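Local coordinates for ferrous iron uptake transporter protein B (Streptococcus thermophilus, PDB 3TAH), which forms the GTP-binding G-protein domain of FeoB, a membrane protein that is probably a GTP-driven transporter for ferrous iron uptake, at residues A[27-32]-A[40-45]; A[7-12]-A[82-87]. The protein carries 1 engineered substitution. All coordinates share one frame; numbering follows the deposited sequence.

Contact 1: residues A[27-32]-A[40-45]; sequences NQRVGN and RKSGLV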
loop_
_atom_site.group_PDB
_atom_site.type_symbol
_atom_site.label_atom_id
_atom_site.label_comp_id
_atom_site.label_asym_id
_atom_site.label_seq_id
_atom_site.Cartn_x
_atom_site.Cartn_y
_atom_site.Cartn_z
ATOM N N ASN A 27 -16.878 -2.171 -19.769
ATOM C CA ASN A 27 -17.232 -3.443 -19.110
ATOM C C ASN A 27 -16.883 -3.506 -17.626
ATOM O O ASN A 27 -15.828 -4.036 -17.265
ATOM C CB ASN A 27 -16.549 -4.645 -19.795
ATOM C CG ASN A 27 -17.311 -5.162 -20.995
ATOM O OD1 ASN A 27 -18.546 -5.217 -20.998
ATOM N ND2 ASN A 27 -16.573 -5.571 -22.019
ATOM N N GLN A 28 -17.772 -2.995 -16.777
ATOM C CA GLN A 28 -17.570 -3.038 -15.329
ATOM C C GLN A 28 -18.761 -3.633 -14.582
ATOM O O GLN A 28 -19.874 -3.693 -15.107
ATOM C CB GLN A 28 -17.263 -1.640 -14.793
ATOM C CG GLN A 28 -18.359 -0.614 -15.021
ATOM C CD GLN A 28 -18.057 0.698 -14.336
ATOM O OE1 GLN A 28 -16.937 1.208 -14.426
ATOM N NE2 GLN A 28 -19.052 1.256 -13.647
ATOM N N ARG A 29 -18.495 -4.052 -13.350
ATOM C CA ARG A 29 -19.481 -4.611 -12.443
ATOM C C ARG A 29 -19.467 -3.765 -11.179
ATOM O O ARG A 29 -18.400 -3.569 -10.598
ATOM C CB ARG A 29 -19.110 -6.065 -12.158
ATOM C CG ARG A 29 -20.022 -6.772 -11.220
ATOM C CD ARG A 29 -19.999 -8.261 -11.489
ATOM N NE ARG A 29 -18.651 -8.820 -11.570
ATOM C CZ ARG A 29 -17.926 -9.268 -10.540
ATOM N NH1 ARG A 29 -18.384 -9.231 -9.287
ATOM N NH2 ARG A 29 -16.711 -9.758 -10.766
ATOM N N VAL A 30 -20.630 -3.261 -10.763
ATOM C CA VAL A 30 -20.743 -2.375 -9.606
ATOM C C VAL A 30 -21.769 -2.890 -8.591
ATOM O O VAL A 30 -22.858 -3.335 -8.953
ATOM C CB VAL A 30 -21.119 -0.931 -10.025
ATOM C CG1 VAL A 30 -21.222 -0.022 -8.806
ATOM C CG2 VAL A 30 -20.092 -0.379 -10.978
ATOM N N GLY A 31 -21.401 -2.828 -7.319
ATOM C CA GLY A 31 -22.283 -3.219 -6.207
ATOM C C GLY A 31 -21.811 -2.539 -4.937
ATOM O O GLY A 31 -21.289 -1.429 -4.989
ATOM N N ASN A 32 -21.990 -3.196 -3.804
ATOM C CA ASN A 32 -21.479 -2.703 -2.536
ATOM C C ASN A 32 -20.667 -3.789 -1.848
ATOM O O ASN A 32 -20.859 -4.982 -2.113
ATOM C CB ASN A 32 -22.610 -2.247 -1.602
ATOM C CG ASN A 32 -23.510 -3.392 -1.169
ATOM O OD1 ASN A 32 -24.316 -3.889 -1.961
ATOM N ND2 ASN A 32 -23.386 -3.816 0.090
ATOM N N ARG A 40 -18.510 -1.369 -4.417
ATOM C CA ARG A 40 -17.608 -2.428 -4.839
ATOM C C ARG A 40 -17.649 -2.474 -6.350
ATOM O O ARG A 40 -18.708 -2.752 -6.932
ATOM C CB ARG A 40 -18.046 -3.764 -4.263
ATOM C CG ARG A 40 -17.152 -4.942 -4.588
ATOM C CD ARG A 40 -17.739 -6.174 -3.921
ATOM N NE ARG A 40 -16.872 -7.341 -3.983
ATOM C CZ ARG A 40 -17.170 -8.523 -3.438
ATOM N NH1 ARG A 40 -18.327 -8.719 -2.796
ATOM N NH2 ARG A 40 -16.306 -9.529 -3.549
ATOM N N LYS A 41 -16.506 -2.204 -6.981
ATOM C CA LYS A 41 -16.429 -2.125 -8.429
ATOM C C LYS A 41 -15.238 -2.910 -8.944
ATOM O O LYS A 41 -14.138 -2.804 -8.407
ATOM C CB LYS A 41 -16.310 -0.678 -8.882
ATOM C CG LYS A 41 -16.268 -0.494 -10.408
ATOM C CD LYS A 41 -16.427 0.971 -10.798
ATOM C CE LYS A 41 -15.266 1.843 -10.293
ATOM N NZ LYS A 41 -15.355 3.241 -10.827
ATOM N N SER A 42 -15.477 -3.672 -10.002
ATOM C CA SER A 42 -14.427 -4.414 -10.671
ATOM C C SER A 42 -14.700 -4.472 -12.159
ATOM O O SER A 42 -15.816 -4.187 -12.609
ATOM C CB SER A 42 -14.329 -5.825 -10.111
ATOM O OG SER A 42 -15.521 -6.550 -10.382
ATOM N N GLY A 43 -13.661 -4.845 -12.895
ATOM C CA GLY A 43 -13.736 -5.028 -14.346
ATOM C C GLY A 43 -12.576 -5.845 -14.856
ATOM O O GLY A 43 -11.501 -5.844 -14.252
ATOM N N LEU A 44 -12.786 -6.554 -15.967
ATOM C CA LEU A 44 -11.724 -7.303 -16.620
ATOM C C LEU A 44 -10.867 -6.359 -17.460
ATOM O O LEU A 44 -11.373 -5.364 -17.992
ATOM C CB LEU A 44 -12.306 -8.414 -17.498
ATOM C CG LEU A 44 -13.156 -9.461 -16.753
ATOM C CD1 LEU A 44 -13.634 -10.558 -17.730
ATOM C CD2 LEU A 44 -12.412 -10.074 -15.569
ATOM N N VAL A 45 -9.577 -6.664 -17.586
ATOM C CA VAL A 45 -8.693 -5.827 -18.414
ATOM C C VAL A 45 -9.138 -6.003 -19.876
ATOM O O VAL A 45 -9.137 -7.114 -20.382
ATOM C CB VAL A 45 -7.221 -6.167 -18.222
ATOM C CG1 VAL A 45 -6.331 -5.371 -19.182
ATOM C CG2 VAL A 45 -6.803 -5.873 -16.778
HETATM O O HOH W 1 -15.335 -6.647 -17.228
HETATM O O HOH W 2 -15.911 3.473 -13.417
HETATM O O HOH W 3 -15.206 -7.738 -12.766
#
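K41 lies between V30 and Q28 across the antiparallel pair 28-32 and 40-45, and each part of its chain finds a different neighbour. K41 CB lies 4.0 Å from the R29 carbonyl oxygen. CG touches V30 CG2 at 3.9 Å, the two side chains running side by side in the same direction. K41 CD lies 3.7 Å from Q28 OE1; the turn about CG-CD (chi3 64°) then redirects CE and the amine. At the tip, K41 NZ donates to a water at 2.7 Å, and that water donates on to Q28 OE1. F20 of helix 16-24 touches both Q28 and K41.

R29 and S42 occupy the other face. S42 OG stands over the R29 guanidinium, toward its rim and 3.4 Å from NH2, at an angle too poor for a hydrogen bond. A water joins the two, weakly at R29 NH2. Their backbones pair reciprocally: R29 N gives S42 O a nearly straight bond of 2.8 Å. G31 and R40 form the next such pair.

Four backbone bonds, R29 with S42 and G31 with R40, join the strands, while the side chains meet through aliphatic contacts and water bridges, consistent with a looser linkage.

Contact 2: residues A[7-12]-A[82-87]; sequences ALIGNP and DSILNV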
loop_
_atom_site.group_PDB
_atom_site.type_symbol
_atom_site.label_atom_id
_atom_site.label_comp_id
_atom_site.label_asym_id
_atom_site.label_seq_id
_atom_site.Cartn_x
_atom_site.Cartn_y
_atom_site.Cartn_z
ATOM N N ALA A 7 -5.433 -5.532 -7.472
ATOM C CA ALA A 7 -6.093 -4.511 -6.660
ATOM C C ALA A 7 -5.598 -3.118 -7.057
ATOM O O ALA A 7 -4.419 -2.832 -6.909
ATOM C CB ALA A 7 -5.847 -4.756 -5.153
ATOM N N LEU A 8 -6.495 -2.267 -7.542
ATOM C CA LEU A 8 -6.179 -0.890 -7.941
ATOM C C LEU A 8 -6.502 0.052 -6.782
ATOM O O LEU A 8 -7.642 0.103 -6.322
ATOM C CB LEU A 8 -6.992 -0.521 -9.183
ATOM C CG LEU A 8 -6.685 0.796 -9.878
ATOM C CD1 LEU A 8 -5.360 0.689 -10.594
ATOM C CD2 LEU A 8 -7.794 1.165 -10.856
ATOM N N ILE A 9 -5.509 0.799 -6.299
ATOM C CA ILE A 9 -5.723 1.707 -5.189
ATOM C C ILE A 9 -4.781 2.912 -5.238
ATOM O O ILE A 9 -3.660 2.847 -5.744
ATOM C CB ILE A 9 -5.623 0.944 -3.825
ATOM C CG1 ILE A 9 -6.032 1.831 -2.648
ATOM C CG2 ILE A 9 -4.232 0.386 -3.613
ATOM C CD1 ILE A 9 -6.256 1.035 -1.361
ATOM N N GLY A 10 -5.261 4.023 -4.707
ATOM C CA GLY A 10 -4.470 5.245 -4.623
ATOM C C GLY A 10 -5.284 6.288 -3.889
ATOM O O GLY A 10 -6.425 6.024 -3.476
ATOM N N ASN A 11 -4.684 7.463 -3.714
ATOM C CA ASN A 11 -5.347 8.589 -3.099
ATOM C C ASN A 11 -6.518 9.061 -3.971
ATOM O O ASN A 11 -6.513 8.873 -5.194
ATOM C CB ASN A 11 -4.419 9.794 -2.999
ATOM C CG ASN A 11 -3.253 9.637 -2.026
ATOM O OD1 ASN A 11 -2.438 10.554 -1.961
ATOM N ND2 ASN A 11 -3.161 8.537 -1.277
ATOM N N PRO A 12 -7.515 9.700 -3.340
ATOM C CA PRO A 12 -8.497 10.472 -4.100
ATOM C C PRO A 12 -7.816 11.449 -5.038
ATOM O O PRO A 12 -6.784 12.042 -4.689
ATOM C CB PRO A 12 -9.250 11.242 -3.012
ATOM C CG PRO A 12 -9.162 10.349 -1.828
ATOM C CD PRO A 12 -7.791 9.761 -1.895
ATOM N N ASP A 82 -3.614 -10.870 -6.080
ATOM C CA ASP A 82 -2.318 -11.341 -6.514
ATOM C C ASP A 82 -1.305 -10.207 -6.562
ATOM O O ASP A 82 -0.140 -10.443 -6.317
ATOM C CB ASP A 82 -2.421 -11.990 -7.891
ATOM C CG ASP A 82 -3.327 -13.213 -7.881
ATOM O OD1 ASP A 82 -2.948 -14.211 -7.255
ATOM O OD2 ASP A 82 -4.408 -13.165 -8.486
ATOM N N SER A 83 -1.772 -9.002 -6.887
ATOM C CA SER A 83 -0.936 -7.820 -7.107
ATOM C C SER A 83 -1.664 -6.580 -6.617
ATOM O O SER A 83 -2.892 -6.543 -6.629
ATOM C CB SER A 83 -0.667 -7.676 -8.616
ATOM O OG SER A 83 -0.505 -6.319 -9.015
ATOM N N ILE A 84 -0.913 -5.573 -6.168
ATOM C CA ILE A 84 -1.468 -4.246 -5.913
ATOM C C ILE A 84 -0.932 -3.327 -7.010
ATOM O O ILE A 84 0.279 -3.258 -7.188
ATOM C CB ILE A 84 -1.051 -3.674 -4.548
ATOM C CG1 ILE A 84 -1.682 -4.461 -3.401
ATOM C CG2 ILE A 84 -1.485 -2.208 -4.416
ATOM C CD1 ILE A 84 -1.176 -4.015 -2.026
ATOM N N LEU A 85 -1.827 -2.641 -7.726
ATOM C CA LEU A 85 -1.460 -1.605 -8.697
ATOM C C LEU A 85 -1.813 -0.274 -8.033
ATOM O O LEU A 85 -2.988 0.092 -7.880
ATOM C CB LEU A 85 -2.182 -1.800 -10.035
ATOM C CG LEU A 85 -1.861 -0.791 -11.146
ATOM C CD1 LEU A 85 -0.377 -0.623 -11.420
ATOM C CD2 LEU A 85 -2.578 -1.227 -12.425
ATOM N N ASN A 86 -0.766 0.425 -7.609
ATOM C CA ASN A 86 -0.868 1.621 -6.784
ATOM C C ASN A 86 -0.771 2.833 -7.705
ATOM O O ASN A 86 0.286 3.074 -8.290
ATOM C CB ASN A 86 0.246 1.577 -5.710
ATOM C CG ASN A 86 0.310 2.812 -4.821
ATOM O OD1 ASN A 86 1.373 3.126 -4.264
ATOM N ND2 ASN A 86 -0.808 3.510 -4.665
ATOM N N VAL A 87 -1.874 3.576 -7.826
ATOM C CA VAL A 87 -1.924 4.813 -8.626
ATOM C C VAL A 87 -1.430 5.963 -7.744
ATOM O O VAL A 87 -2.002 6.239 -6.684
ATOM C CB VAL A 87 -3.350 5.103 -9.161
ATOM C CG1 VAL A 87 -3.382 6.381 -10.005
ATOM C CG2 VAL A 87 -3.863 3.913 -9.958
HETATM O O HOH W 4 -2.094 7.766 -4.586
#
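The carboxamide of N86 meets I9 edge-on: ND2 lies 3.1 Å from I9 O, and that oxygen is only 4° out of the amide plane. CG anti to the backbone N (chi1 177°) swings the amide back toward strand 7-10. At the other end of the group, OD1 bonds T100 of helix 93-105, so both polar atoms are engaged and the rotation of the amide is fixed. The carbonyl of I9 is also gripped twice, N86 ND2 reaching its oxygen over one face of the carbonyl plane and V87 N, at 2.8 Å, from the other.

The remaining backbone bonds alternate as in a regular parallel pair. A7 N donates to S83 O, L85 N to A7 O at 2.7 Å, and I9 N to L85 O. On the side of the sheet carrying L8, L85 and V87, the L8 CD1 methyl lies 3.6 Å from V87 CG2 and also packs on L85 CG. On the opposite side, I9 CG2 and I84 CG2 touch at 3.9 Å, with L76 of helix 67-77 beyond I84.

Past G10 the strands are bridged by a water that accepts from N11 N at 2.7 Å and donates to V87 O. Here strand 7-10 passes into the P-loop, where N11 and P12 touch the bound nucleotide. Buried methyl packing and paired polar atoms thus hold the strand that leads into this loop.

Overall arrangement
Both contacts belong to one mixed sheet, but at different depths: contact 2 joins two central parallel strands in the buried core, whereas contact 1 is the antiparallel hairpin at the sheet's edge, mostly exposed. Strand 51-55 connects them, bonding to strands 39-45 and 4-10. Their centres are about 15 Å apart. In sequence, the hairpin falls between the two strands of contact 2. Long charged and polar chains with side-chain water bridges, one of them weak, mark the edge; aliphatic chains and an asparagine hydrogen-bonded through both ends of its amide mark the core. Contact 2 reaches the nucleotide through N11 and P12; contact 1 stands back from it, the K41 side chain about 7 Å away.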